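Local structure of uncharacterized protein (Leishmania major, 2B4W) at residues Ser222-Tyr227 against Ala261-Ala266; Ser248-Cys253 against Leu279-Gly284; Gln3-Phe8 against Ala241-Thr246; Val30-Val35 against Val283-Glu288. The protein is of unknown function but belongs to a family of the beta-fructosidase clan, whose five-bladed beta-propellers include glycoside hydrolases, so a carbohydrate-related role is possible. One frame throughout, in Å; residues are numbered along the deposited sequence.

Contact 1. Residues Ser222-Tyr227 against Ala261-Ala266; sequences SVYVNY and ADCVFA
Tyr224 and Cys263 face each other at a single parallel-type bridge, where strand 223-227 meets the chain entering strand 264-266. The backbone of Tyr224 uses both its polar atoms: its N donates to Asp262 O at 3.1 Å, and its O accepts from Val264 N at 2.8 Å. The axes of 223-227 and 264-266 meet at 34°, and no second bridge follows. With its SG anti to the backbone N (chi1 176°), Cys263 reaches obliquely onto the Tyr224 ring, 4.2 Å from SG to the ring centroid. A short side chain ending in a large, polarisable sulfur suits this close sulfur-aromatic contact, and SG also meets Tyr224 CB at 3.5 Å. Farther along, the chains part and the Asn226 side chain spans the gap, crossing that of Val264 at about a right angle, with ND2 3.4 Å from Val264 CG2. The amide suits this wedge because it can pack against a methyl and still bond in several directions: ND2 donates to a water at 2.9 Å, which lies close to Val264 O as well, and to Ser281 OG, while OD1 pairs with Tyr250 OH. At the other end, the Asp262 and Val223 side chains run side by side, and a second water lies between Asp262 OD1 and Tyr224 O. Lys5 forms a salt bridge with Asp262 OD2, which probably favours the charged carboxylate. Around this shell, Tyr224 OH bonds to Trp189 and its ring lies nearly parallel to that of His208. Strand 223-231 sits between strands 238-245 and 203-211, whereas strand 264-271 continues into a different sheet beside strand 277-283.

Contact 2. Residues Ser248-Cys253 against Leu279-Gly284; sequences SCYPPC and LYSGVG
Tyr250 lays its side chain along Val283, Ser281 and Leu279, alternate residues that share one face of strand 277-283, in a fold consistent with a five-bladed beta-propeller. The tyrosine comes from the loop joining strands 238-245 and 264-271. From CB the side chain sets out with CG anti to the carbonyl carbon (chi1 -55°), which carries the ring toward the strand. CG is the first atom to touch, 4.0 Å from Val283 CG2; this methyl stands over one ring face, displaced toward the rim, in a CH-pi contact 22° off the normal. Along the CD2 side of the ring the company changes to Ser281: its CB is 4.1 Å from CE2 and 3.7 Å from CZ. At the tip, Tyr250 OH is 3.2 Å from Ser281 CB and 3.6 Å from Leu279 CD2, the leucine crossing the tyrosine at about a right angle. A tyrosine suits this buried course because its flat body packs against aliphatic groups while its hydroxyl is satisfied by the Asn226 amide. Ser281, compact enough to sit beneath the phenol, turns its own hydroxyl to the backbone and donates to Gly282 O at 3.0 Å. Val283, branched at CB, serves two neighbours: while CG2 covers the tyrosine ring, CG1 lies against Cys253 SG at a short 3.3 Å, closer than usual for such a pair, so its exact length is doubtful.

Contact 3. Residues Gln3-Phe8 against Ala241-Thr246; sequences QVKAAF and AKIIGT
Ile243 holds its CG2 methyl almost exactly over the centre of the Phe8 ring, 3.7 Å from the centroid and only 12° off the ring normal, an unusually well-centred CH-pi contact. Phe8 reaches it because CG is anti to the backbone N (chi1 177°), extending the ring from the helix over the strand. The far end of the ring lies obliquely against the backbone, with Phe8 CZ 3.5 Å from Gly245 N. Here Ile244 and Gly245 both face Asn226 in a classic beta bulge, and the ring rests on the bulge backbone. The other branch of Ile243 runs back to the helix: CD1 lies a short 3.3 Å from Lys5 CA and 3.9 Å from Val4 CG1. One beta-branched residue therefore touches the helix with both of its arms. Thr246 finishes the apolar patch, its CG2 at 3.8 Å from Phe8 CD2 and also beside Lys5 CE. Its hydroxyl has other tasks, bonding to Glu9 and Ser248. Lysine fits the border of this patch, since its methylenes pack while NZ forms a salt bridge with Glu9 besides the one to Asp262. No hydrogen bond joins the two segments. The pattern is that of a short N-terminal helix laid on the outermost strand of a four-stranded antiparallel run extended by strand 303-304, here a blade-like sheet of a probable beta-propeller.

Contact 4. Residues Val30-Val35 against Val283-Glu288; sequences VYNCSV and VGDSHE
Tyr31 on Asp285 and Cys33 on Glu288 make a buried junction between the end of strand 29-31, with the loop after it, and the beta-hairpin formed by strands 277-283 and 287-293. The hairpin end carries a classic beta bulge, Ser286 and His287 both facing Val283, whose O accepts from the N of each. Gly284 suits the turn because its phi is positive (57°), a value that favours glycine. The turn holds Asp285 O over the centre of the Tyr31 ring, 3.2 Å above its plane. Tyr31 is turned to meet it by placing CG between its backbone N and carbonyl carbon, and the ring hydroxyl goes on to Glu50. Asn32 and Asp285 are joined through water rather than directly: one water donates to Asn32 OD1 and Asp285 OD1 while accepting from Asp285 N at 3.0 Å. Just beyond, Glu288 bends at chi2 (63°) to lay its carboxylate against Cys33. OE1 takes the Cys33 N-H at 3.0 Å in a nearly straight bond (164°), met from above the carboxylate plane, and Cys33 SG packs 3.4 Å from Glu288 CG. OE2 is satisfied by Ser267, so a glutamate, long and with two acceptors, can serve a loop amide and Ser267 of strand 264-271 together. Within the turn, Ser286 OG bonds to Glu254 O and accepts a hydrogen bond from His287 ND1 at 2.8 Å, in the imidazole plane.

Overall arrangement
From the N terminus, helix 3-11 comes first, and contact 3 closes a very long loop by returning strand 238-245 to it. Contact 4 opens soon afterwards at 30-35 and closes at 283-288, so it crosses contact 3, which lies about 20 Å away between centres. Contact 1 is nested inside contact 4 and crosses both contact 3 and contact 2. Contact 2 starts only after contact 3 has closed, and shares Val283 and Gly284 with contact 4. Asn226, Lys5 and the hairpin of strands 277-283 and 287-293 link neighbouring contacts. Together they tie the N-terminal helix and the sheet of strand 223-231 to strands 264-271, 277-283 and 287-293 of the mixed sheet.

Contact 1. Residues Ser222-Tyr227 against Ala261-Ala266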
loop_
_atom_site.group_PDB
_atom_site.type_symbol
_atom_site.label_atom_id
_atom_site.label_comp_id
_atom_site.label_asym_id
_atom_site.label_seq_id
_atom_site.Cartn_x
_atom_site.Cartn_y
_atom_site.Cartn_z
ATOM N N SER A 222 11.753 -11.132 11.006
ATOM C CA SER A 222 11.796 -10.078 9.992
ATOM C C SER A 222 10.758 -9.026 10.402
ATOM O O SER A 222 9.558 -9.292 10.325
ATOM C CB SER A 222 11.556 -10.604 8.588
ATOM O OG SER A 222 12.792 -10.692 7.879
ATOM N N VAL A 223 11.283 -7.889 10.847
ATOM C CA VAL A 223 10.512 -6.795 11.392
ATOM C C VAL A 223 9.994 -5.881 10.277
ATOM O O VAL A 223 10.845 -5.359 9.557
ATOM C CB VAL A 223 11.325 -5.905 12.352
ATOM C CG1 VAL A 223 10.495 -4.675 12.720
ATOM C CG2 VAL A 223 11.752 -6.639 13.607
ATOM N N TYR A 224 8.675 -5.734 10.189
ATOM C CA TYR A 224 8.036 -4.813 9.248
ATOM C C TYR A 224 7.167 -3.849 10.057
ATOM O O TYR A 224 6.235 -4.253 10.766
ATOM C CB TYR A 224 7.211 -5.527 8.183
ATOM C CG TYR A 224 7.935 -6.171 7.028
ATOM C CD1 TYR A 224 8.943 -7.115 7.231
ATOM C CD2 TYR A 224 7.618 -5.854 5.713
ATOM C CE1 TYR A 224 9.604 -7.705 6.167
ATOM C CE2 TYR A 224 8.271 -6.439 4.640
ATOM C CZ TYR A 224 9.271 -7.367 4.873
ATOM O OH TYR A 224 9.930 -7.956 3.816
ATOM N N VAL A 225 7.470 -2.551 9.968
ATOM C CA VAL A 225 6.599 -1.578 10.616
ATOM C C VAL A 225 5.965 -0.639 9.597
ATOM O O VAL A 225 6.385 -0.476 8.468
ATOM C CB VAL A 225 7.308 -0.720 11.676
ATOM C CG1 VAL A 225 8.264 -1.570 12.494
ATOM C CG2 VAL A 225 8.025 0.440 11.010
ATOM N N ASN A 226 4.875 -0.001 10.027
ATOM C CA ASN A 226 4.199 0.929 9.133
ATOM C C ASN A 226 4.981 2.238 9.196
ATOM O O ASN A 226 5.296 2.680 10.306
ATOM C CB ASN A 226 2.764 1.162 9.542
ATOM C CG ASN A 226 1.838 -0.017 9.575
ATOM O OD1 ASN A 226 1.062 -0.159 10.524
ATOM N ND2 ASN A 226 1.834 -0.872 8.573
ATOM N N TYR A 227 5.277 2.811 8.048
ATOM C CA TYR A 227 6.182 3.945 7.934
ATOM C C TYR A 227 5.636 5.091 7.108
ATOM O O TYR A 227 4.959 4.908 6.099
ATOM C CB TYR A 227 7.483 3.420 7.310
ATOM C CG TYR A 227 8.731 4.210 7.571
ATOM C CD1 TYR A 227 9.354 4.198 8.811
ATOM C CD2 TYR A 227 9.303 4.968 6.561
ATOM C CE1 TYR A 227 10.503 4.934 9.014
ATOM C CE2 TYR A 227 10.445 5.704 6.754
ATOM C CZ TYR A 227 11.040 5.676 7.999
ATOM O OH TYR A 227 12.185 6.409 8.196
ATOM N N ALA A 261 6.074 -12.385 13.280
ATOM C CA ALA A 261 5.339 -12.003 14.474
ATOM C C ALA A 261 5.497 -10.521 14.796
ATOM O O ALA A 261 4.778 -9.969 15.628
ATOM C CB ALA A 261 5.770 -12.855 15.667
ATOM N N ASP A 262 6.437 -9.870 14.123
ATOM C CA ASP A 262 6.591 -8.436 14.257
ATOM C C ASP A 262 6.539 -7.719 12.909
ATOM O O ASP A 262 7.283 -6.752 12.729
ATOM C CB ASP A 262 7.913 -8.115 14.970
ATOM C CG ASP A 262 7.839 -6.751 15.639
ATOM O OD1 ASP A 262 6.764 -6.104 15.582
ATOM O OD2 ASP A 262 8.870 -6.331 16.203
ATOM N N CYS A 263 5.686 -8.208 12.024
ATOM C CA CYS A 263 5.477 -7.718 10.677
ATOM C C CYS A 263 4.124 -7.070 10.398
ATOM O O CYS A 263 3.109 -7.729 10.586
ATOM C CB CYS A 263 5.617 -8.890 9.686
ATOM S SG CYS A 263 5.267 -8.476 7.951
ATOM N N VAL A 264 4.071 -5.818 9.927
ATOM C CA VAL A 264 2.868 -5.241 9.345
ATOM C C VAL A 264 3.224 -4.543 8.025
ATOM O O VAL A 264 4.242 -3.880 7.929
ATOM C CB VAL A 264 2.129 -4.202 10.201
ATOM C CG1 VAL A 264 1.342 -4.871 11.319
ATOM C CG2 VAL A 264 3.133 -3.184 10.712
ATOM N N PHE A 265 2.375 -4.708 7.023
ATOM C CA PHE A 265 2.721 -4.211 5.686
ATOM C C PHE A 265 1.617 -3.288 5.206
ATOM O O PHE A 265 0.526 -3.800 4.920
ATOM C CB PHE A 265 2.877 -5.463 4.830
ATOM C CG PHE A 265 3.175 -5.262 3.364
ATOM C CD1 PHE A 265 2.135 -5.049 2.467
ATOM C CD2 PHE A 265 4.477 -5.298 2.896
ATOM C CE1 PHE A 265 2.405 -4.873 1.128
ATOM C CE2 PHE A 265 4.748 -5.119 1.545
ATOM C CZ PHE A 265 3.714 -4.906 0.652
ATOM N N ALA A 266 1.931 -2.010 5.174
ATOM C CA ALA A 266 1.007 -0.912 4.959
ATOM C C ALA A 266 0.141 -1.066 3.723
ATOM O O ALA A 266 0.591 -1.458 2.641
ATOM C CB ALA A 266 1.782 0.414 4.863
HETATM O O HOH W 1 5.644 -4.525 13.249
HETATM O O HOH W 2 4.224 -1.515 7.126
#

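Contact 2. Residues Ser248-Cys253 against Leu279-Gly284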
loop_
_atom_site.group_PDB
_atom_site.type_symbol
_atom_site.label_atom_id
_atom_site.label_comp_id
_atom_site.label_asym_id
_atom_site.label_seq_id
_atom_site.Cartn_x
_atom_site.Cartn_y
_atom_site.Cartn_z
ATOM N N SER A 248 1.851 -4.698 17.323
ATOM C CA SER A 248 1.176 -4.577 18.606
ATOM C C SER A 248 0.091 -3.512 18.619
ATOM O O SER A 248 -0.618 -3.391 19.628
ATOM C CB SER A 248 2.183 -4.194 19.697
ATOM O OG SER A 248 2.804 -2.986 19.278
ATOM N N CYS A 249 -0.026 -2.741 17.548
ATOM C CA CYS A 249 -1.033 -1.700 17.427
ATOM C C CYS A 249 -2.419 -2.223 17.070
ATOM O O CYS A 249 -3.427 -1.559 17.305
ATOM C CB CYS A 249 -0.644 -0.735 16.296
ATOM S SG CYS A 249 0.714 0.338 16.731
ATOM N N TYR A 250 -2.409 -3.397 16.463
ATOM C CA TYR A 250 -3.542 -4.141 15.955
ATOM C C TYR A 250 -3.874 -5.285 16.899
ATOM O O TYR A 250 -2.986 -5.740 17.613
ATOM C CB TYR A 250 -3.239 -4.700 14.549
ATOM C CG TYR A 250 -2.824 -3.612 13.579
ATOM C CD1 TYR A 250 -1.525 -3.135 13.516
ATOM C CD2 TYR A 250 -3.766 -3.063 12.712
ATOM C CE1 TYR A 250 -1.142 -2.135 12.627
ATOM C CE2 TYR A 250 -3.392 -2.070 11.827
ATOM C CZ TYR A 250 -2.102 -1.607 11.783
ATOM O OH TYR A 250 -1.770 -0.617 10.874
ATOM N N PRO A 251 -5.103 -5.753 16.910
ATOM C CA PRO A 251 -5.413 -6.879 17.791
ATOM C C PRO A 251 -4.506 -8.080 17.524
ATOM O O PRO A 251 -3.903 -8.289 16.471
ATOM C CB PRO A 251 -6.861 -7.222 17.448
ATOM C CG PRO A 251 -7.426 -5.961 16.876
ATOM C CD PRO A 251 -6.279 -5.299 16.167
ATOM N N PRO A 252 -4.375 -8.887 18.567
ATOM C CA PRO A 252 -3.600 -10.122 18.472
ATOM C C PRO A 252 -4.166 -11.068 17.420
ATOM O O PRO A 252 -5.373 -11.243 17.257
ATOM C CB PRO A 252 -3.762 -10.744 19.861
ATOM C CG PRO A 252 -4.973 -10.090 20.441
ATOM C CD PRO A 252 -4.937 -8.680 19.910
ATOM N N CYS A 253 -3.245 -11.683 16.678
ATOM C CA CYS A 253 -3.566 -12.671 15.666
ATOM C C CYS A 253 -2.291 -13.433 15.296
ATOM O O CYS A 253 -1.188 -12.904 15.414
ATOM C CB CYS A 253 -4.193 -12.036 14.427
ATOM S SG CYS A 253 -3.288 -10.619 13.758
ATOM N N LEU A 279 -5.566 4.021 9.217
ATOM C CA LEU A 279 -4.526 3.213 8.634
ATOM C C LEU A 279 -4.955 1.750 8.510
ATOM O O LEU A 279 -5.256 1.092 9.506
ATOM C CB LEU A 279 -3.288 3.315 9.523
ATOM C CG LEU A 279 -2.052 2.546 9.072
ATOM C CD1 LEU A 279 -1.624 2.999 7.680
ATOM C CD2 LEU A 279 -0.931 2.760 10.076
ATOM N N TYR A 280 -4.957 1.272 7.285
ATOM C CA TYR A 280 -5.171 -0.106 6.873
ATOM C C TYR A 280 -3.829 -0.756 6.587
ATOM O O TYR A 280 -2.937 -0.186 5.943
ATOM C CB TYR A 280 -6.081 -0.146 5.650
ATOM C CG TYR A 280 -7.491 0.326 5.935
ATOM C CD1 TYR A 280 -7.844 1.663 6.018
ATOM C CD2 TYR A 280 -8.484 -0.623 6.130
ATOM C CE1 TYR A 280 -9.153 2.049 6.285
ATOM C CE2 TYR A 280 -9.776 -0.248 6.392
ATOM C CZ TYR A 280 -10.115 1.088 6.468
ATOM O OH TYR A 280 -11.427 1.391 6.740
ATOM N N SER A 281 -3.689 -1.978 7.113
ATOM C CA SER A 281 -2.430 -2.679 6.975
ATOM C C SER A 281 -2.616 -4.190 6.912
ATOM O O SER A 281 -3.533 -4.709 7.542
ATOM C CB SER A 281 -1.524 -2.393 8.173
ATOM O OG SER A 281 -0.174 -2.763 7.918
ATOM N N GLY A 282 -1.713 -4.820 6.157
ATOM C CA GLY A 282 -1.583 -6.270 6.286
ATOM C C GLY A 282 -0.941 -6.520 7.653
ATOM O O GLY A 282 -0.095 -5.735 8.074
ATOM N N VAL A 283 -1.364 -7.585 8.307
ATOM C CA VAL A 283 -0.913 -7.958 9.638
ATOM C C VAL A 283 -0.371 -9.388 9.655
ATOM O O VAL A 283 -1.110 -10.321 9.328
ATOM C CB VAL A 283 -2.089 -7.805 10.621
ATOM C CG1 VAL A 283 -1.681 -8.308 11.994
ATOM C CG2 VAL A 283 -2.566 -6.356 10.678
ATOM N N GLY A 284 0.893 -9.592 10.012
ATOM C CA GLY A 284 1.465 -10.936 10.103
ATOM C C GLY A 284 1.401 -11.779 8.856
ATOM O O GLY A 284 1.571 -13.005 8.946
#

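Contact 3. Residues Gln3-Phe8 against Ala241-Thr246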
loop_
_atom_site.group_PDB
_atom_site.type_symbol
_atom_site.label_atom_id
_atom_site.label_comp_id
_atom_site.label_asym_id
_atom_site.label_seq_id
_atom_site.Cartn_x
_atom_site.Cartn_y
_atom_site.Cartn_z
ATOM N N GLN A 3 16.063 1.445 17.991
ATOM C CA GLN A 3 15.702 2.256 19.147
ATOM C C GLN A 3 14.479 3.096 18.780
ATOM O O GLN A 3 13.707 3.480 19.656
ATOM N N VAL A 4 14.284 3.390 17.489
ATOM C CA VAL A 4 13.090 4.177 17.137
ATOM C C VAL A 4 11.840 3.342 17.382
ATOM O O VAL A 4 10.849 3.808 17.952
ATOM C CB VAL A 4 13.138 4.695 15.695
ATOM C CG1 VAL A 4 11.985 5.644 15.374
ATOM C CG2 VAL A 4 14.471 5.400 15.460
ATOM N N LYS A 5 11.899 2.078 16.978
ATOM C CA LYS A 5 10.779 1.174 17.169
ATOM C C LYS A 5 10.430 1.055 18.644
ATOM O O LYS A 5 9.267 1.136 19.051
ATOM C CB LYS A 5 11.113 -0.203 16.580
ATOM C CG LYS A 5 9.884 -1.062 16.458
ATOM C CD LYS A 5 10.075 -2.347 15.689
ATOM C CE LYS A 5 8.790 -3.170 15.730
ATOM N NZ LYS A 5 8.465 -3.653 17.102
ATOM N N ALA A 6 11.472 0.852 19.463
ATOM C CA ALA A 6 11.194 0.700 20.899
ATOM C C ALA A 6 10.589 1.969 21.471
ATOM O O ALA A 6 9.701 1.999 22.337
ATOM C CB ALA A 6 12.468 0.303 21.631
ATOM N N ALA A 7 11.087 3.094 20.945
ATOM C CA ALA A 7 10.456 4.352 21.370
ATOM C C ALA A 7 8.998 4.356 20.933
ATOM O O ALA A 7 8.116 4.656 21.738
ATOM C CB ALA A 7 11.221 5.536 20.821
ATOM N N PHE A 8 8.745 4.011 19.668
ATOM C CA PHE A 8 7.374 4.010 19.169
ATOM C C PHE A 8 6.474 3.149 20.051
ATOM O O PHE A 8 5.453 3.625 20.543
ATOM C CB PHE A 8 7.241 3.507 17.729
ATOM C CG PHE A 8 5.801 3.445 17.217
ATOM C CD1 PHE A 8 5.174 4.590 16.740
ATOM C CD2 PHE A 8 5.068 2.277 17.202
ATOM C CE1 PHE A 8 3.874 4.543 16.275
ATOM C CE2 PHE A 8 3.769 2.208 16.731
ATOM C CZ PHE A 8 3.168 3.351 16.256
ATOM N N ALA A 241 9.883 11.739 8.453
ATOM C CA ALA A 241 9.908 10.282 8.549
ATOM C C ALA A 241 9.511 9.793 9.938
ATOM O O ALA A 241 9.841 10.394 10.965
ATOM C CB ALA A 241 11.289 9.756 8.195
ATOM N N LYS A 242 8.784 8.673 9.995
ATOM C CA LYS A 242 8.308 8.231 11.311
ATOM C C LYS A 242 7.642 6.870 11.236
ATOM O O LYS A 242 7.143 6.472 10.179
ATOM C CB LYS A 242 7.336 9.275 11.851
ATOM C CG LYS A 242 6.324 9.783 10.834
ATOM C CD LYS A 242 5.454 10.863 11.484
ATOM C CE LYS A 242 5.604 12.175 10.722
ATOM N NZ LYS A 242 5.493 13.367 11.605
ATOM N N ILE A 243 7.655 6.179 12.370
ATOM C CA ILE A 243 6.904 4.943 12.496
ATOM C C ILE A 243 5.475 5.357 12.861
ATOM O O ILE A 243 5.324 6.229 13.723
ATOM C CB ILE A 243 7.414 3.964 13.555
ATOM C CG1 ILE A 243 8.849 3.462 13.366
ATOM C CG2 ILE A 243 6.456 2.782 13.670
ATOM C CD1 ILE A 243 9.426 2.819 14.613
ATOM N N ILE A 244 4.512 4.749 12.195
ATOM C CA ILE A 244 3.095 5.069 12.471
ATOM C C ILE A 244 2.278 3.884 12.944
ATOM O O ILE A 244 1.173 4.023 13.481
ATOM C CB ILE A 244 2.434 5.709 11.229
ATOM C CG1 ILE A 244 2.416 4.835 9.982
ATOM C CG2 ILE A 244 3.099 7.059 10.956
ATOM C CD1 ILE A 244 1.857 5.562 8.764
ATOM N N GLY A 245 2.809 2.676 12.804
ATOM C CA GLY A 245 2.228 1.436 13.203
ATOM C C GLY A 245 3.207 0.286 13.285
ATOM O O GLY A 245 4.225 0.194 12.613
ATOM N N THR A 246 2.847 -0.650 14.144
ATOM C CA THR A 246 3.464 -1.948 14.303
ATOM C C THR A 246 2.368 -2.962 14.619
ATOM O O THR A 246 1.200 -2.606 14.805
ATOM C CB THR A 246 4.487 -1.986 15.451
ATOM O OG1 THR A 246 3.770 -1.608 16.635
ATOM C CG2 THR A 246 5.604 -0.968 15.312
#

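Contact 4. Residues Val30-Val35 against Val283-Glu288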
loop_
_atom_site.group_PDB
_atom_site.type_symbol
_atom_site.label_atom_id
_atom_site.label_comp_id
_atom_site.label_asym_id
_atom_site.label_seq_id
_atom_site.Cartn_x
_atom_site.Cartn_y
_atom_site.Cartn_z
ATOM N N VAL A 30 -6.760 -13.345 4.174
ATOM C CA VAL A 30 -6.870 -12.142 3.363
ATOM C C VAL A 30 -5.965 -11.092 3.995
ATOM O O VAL A 30 -6.131 -10.843 5.186
ATOM C CB VAL A 30 -8.297 -11.589 3.289
ATOM C CG1 VAL A 30 -8.267 -10.321 2.431
ATOM C CG2 VAL A 30 -9.262 -12.616 2.727
ATOM N N TYR A 31 -5.034 -10.533 3.248
ATOM C CA TYR A 31 -4.038 -9.648 3.844
ATOM C C TYR A 31 -3.449 -8.776 2.735
ATOM O O TYR A 31 -3.952 -8.905 1.632
ATOM C CB TYR A 31 -2.979 -10.430 4.591
ATOM C CG TYR A 31 -2.103 -11.378 3.834
ATOM C CD1 TYR A 31 -2.531 -12.640 3.427
ATOM C CD2 TYR A 31 -0.807 -11.008 3.531
ATOM C CE1 TYR A 31 -1.659 -13.460 2.738
ATOM C CE2 TYR A 31 0.065 -11.815 2.846
ATOM C CZ TYR A 31 -0.380 -13.061 2.447
ATOM O OH TYR A 31 0.494 -13.872 1.757
ATOM N N ASN A 32 -2.490 -7.957 3.106
ATOM C CA ASN A 32 -1.851 -6.949 2.287
ATOM C C ASN A 32 -2.812 -6.391 1.234
ATOM O O ASN A 32 -2.631 -6.501 0.025
ATOM C CB ASN A 32 -0.602 -7.534 1.643
ATOM C CG ASN A 32 0.442 -7.910 2.678
ATOM O OD1 ASN A 32 0.311 -7.649 3.873
ATOM N ND2 ASN A 32 1.512 -8.529 2.198
ATOM N N CYS A 33 -3.869 -5.773 1.741
ATOM C CA CYS A 33 -4.929 -5.241 0.881
ATOM C C CYS A 33 -4.465 -3.982 0.172
ATOM O O CYS A 33 -3.439 -3.392 0.525
ATOM C CB CYS A 33 -6.142 -4.952 1.751
ATOM S SG CYS A 33 -6.941 -6.460 2.394
ATOM N N SER A 34 -5.250 -3.546 -0.817
ATOM C CA SER A 34 -5.075 -2.187 -1.307
ATOM C C SER A 34 -5.566 -1.198 -0.255
ATOM O O SER A 34 -6.195 -1.582 0.742
ATOM C CB SER A 34 -5.849 -1.917 -2.590
ATOM O OG SER A 34 -7.220 -2.122 -2.419
ATOM N N VAL A 35 -5.341 0.092 -0.485
ATOM C CA VAL A 35 -6.071 1.031 0.399
ATOM C C VAL A 35 -7.537 0.915 0.091
ATOM O O VAL A 35 -7.925 0.621 -1.055
ATOM C CB VAL A 35 -5.572 2.469 0.187
ATOM C CG1 VAL A 35 -5.889 2.902 -1.226
ATOM C CG2 VAL A 35 -6.227 3.394 1.185
ATOM N N VAL A 283 -1.364 -7.585 8.307
ATOM C CA VAL A 283 -0.913 -7.958 9.638
ATOM C C VAL A 283 -0.371 -9.388 9.655
ATOM O O VAL A 283 -1.110 -10.321 9.328
ATOM C CB VAL A 283 -2.089 -7.805 10.621
ATOM C CG1 VAL A 283 -1.681 -8.308 11.994
ATOM C CG2 VAL A 283 -2.566 -6.356 10.678
ATOM N N GLY A 284 0.893 -9.592 10.012
ATOM C CA GLY A 284 1.465 -10.936 10.103
ATOM C C GLY A 284 1.401 -11.779 8.856
ATOM O O GLY A 284 1.571 -13.005 8.946
ATOM N N ASP A 285 1.169 -11.192 7.689
ATOM C CA ASP A 285 0.955 -11.851 6.414
ATOM C C ASP A 285 -0.218 -12.828 6.500
ATOM O O ASP A 285 -0.287 -13.806 5.752
ATOM C CB ASP A 285 2.185 -12.583 5.871
ATOM C CG ASP A 285 3.067 -11.687 5.020
ATOM O OD1 ASP A 285 2.961 -10.442 5.093
ATOM O OD2 ASP A 285 3.902 -12.206 4.253
ATOM N N SER A 286 -1.147 -12.548 7.408
ATOM C CA SER A 286 -2.340 -13.379 7.550
ATOM C C SER A 286 -3.670 -12.664 7.710
ATOM O O SER A 286 -4.728 -13.264 7.428
ATOM C CB SER A 286 -2.141 -14.255 8.807
ATOM O OG SER A 286 -2.094 -13.478 9.990
ATOM N N HIS A 287 -3.664 -11.417 8.184
ATOM C CA HIS A 287 -4.883 -10.652 8.424
ATOM C C HIS A 287 -4.732 -9.232 7.861
ATOM O O HIS A 287 -3.644 -8.837 7.448
ATOM C CB HIS A 287 -5.229 -10.552 9.911
ATOM C CG HIS A 287 -5.568 -11.820 10.636
ATOM N ND1 HIS A 287 -4.630 -12.817 10.841
ATOM C CD2 HIS A 287 -6.690 -12.283 11.228
ATOM C CE1 HIS A 287 -5.161 -13.830 11.516
ATOM N NE2 HIS A 287 -6.421 -13.536 11.769
ATOM N N GLU A 288 -5.824 -8.485 7.857
ATOM C CA GLU A 288 -5.838 -7.065 7.501
ATOM C C GLU A 288 -6.325 -6.282 8.716
ATOM O O GLU A 288 -7.364 -6.621 9.268
ATOM C CB GLU A 288 -6.697 -6.820 6.262
ATOM C CG GLU A 288 -6.635 -5.464 5.602
ATOM C CD GLU A 288 -5.327 -5.012 5.010
ATOM O OE1 GLU A 288 -4.466 -5.862 4.674
ATOM O OE2 GLU A 288 -5.130 -3.770 4.841
HETATM O O HOH W 3 2.836 -14.225 2.231
HETATM O O HOH W 4 1.286 -8.403 6.480
HETATM O O HOH W 5 4.613 -8.611 3.449
#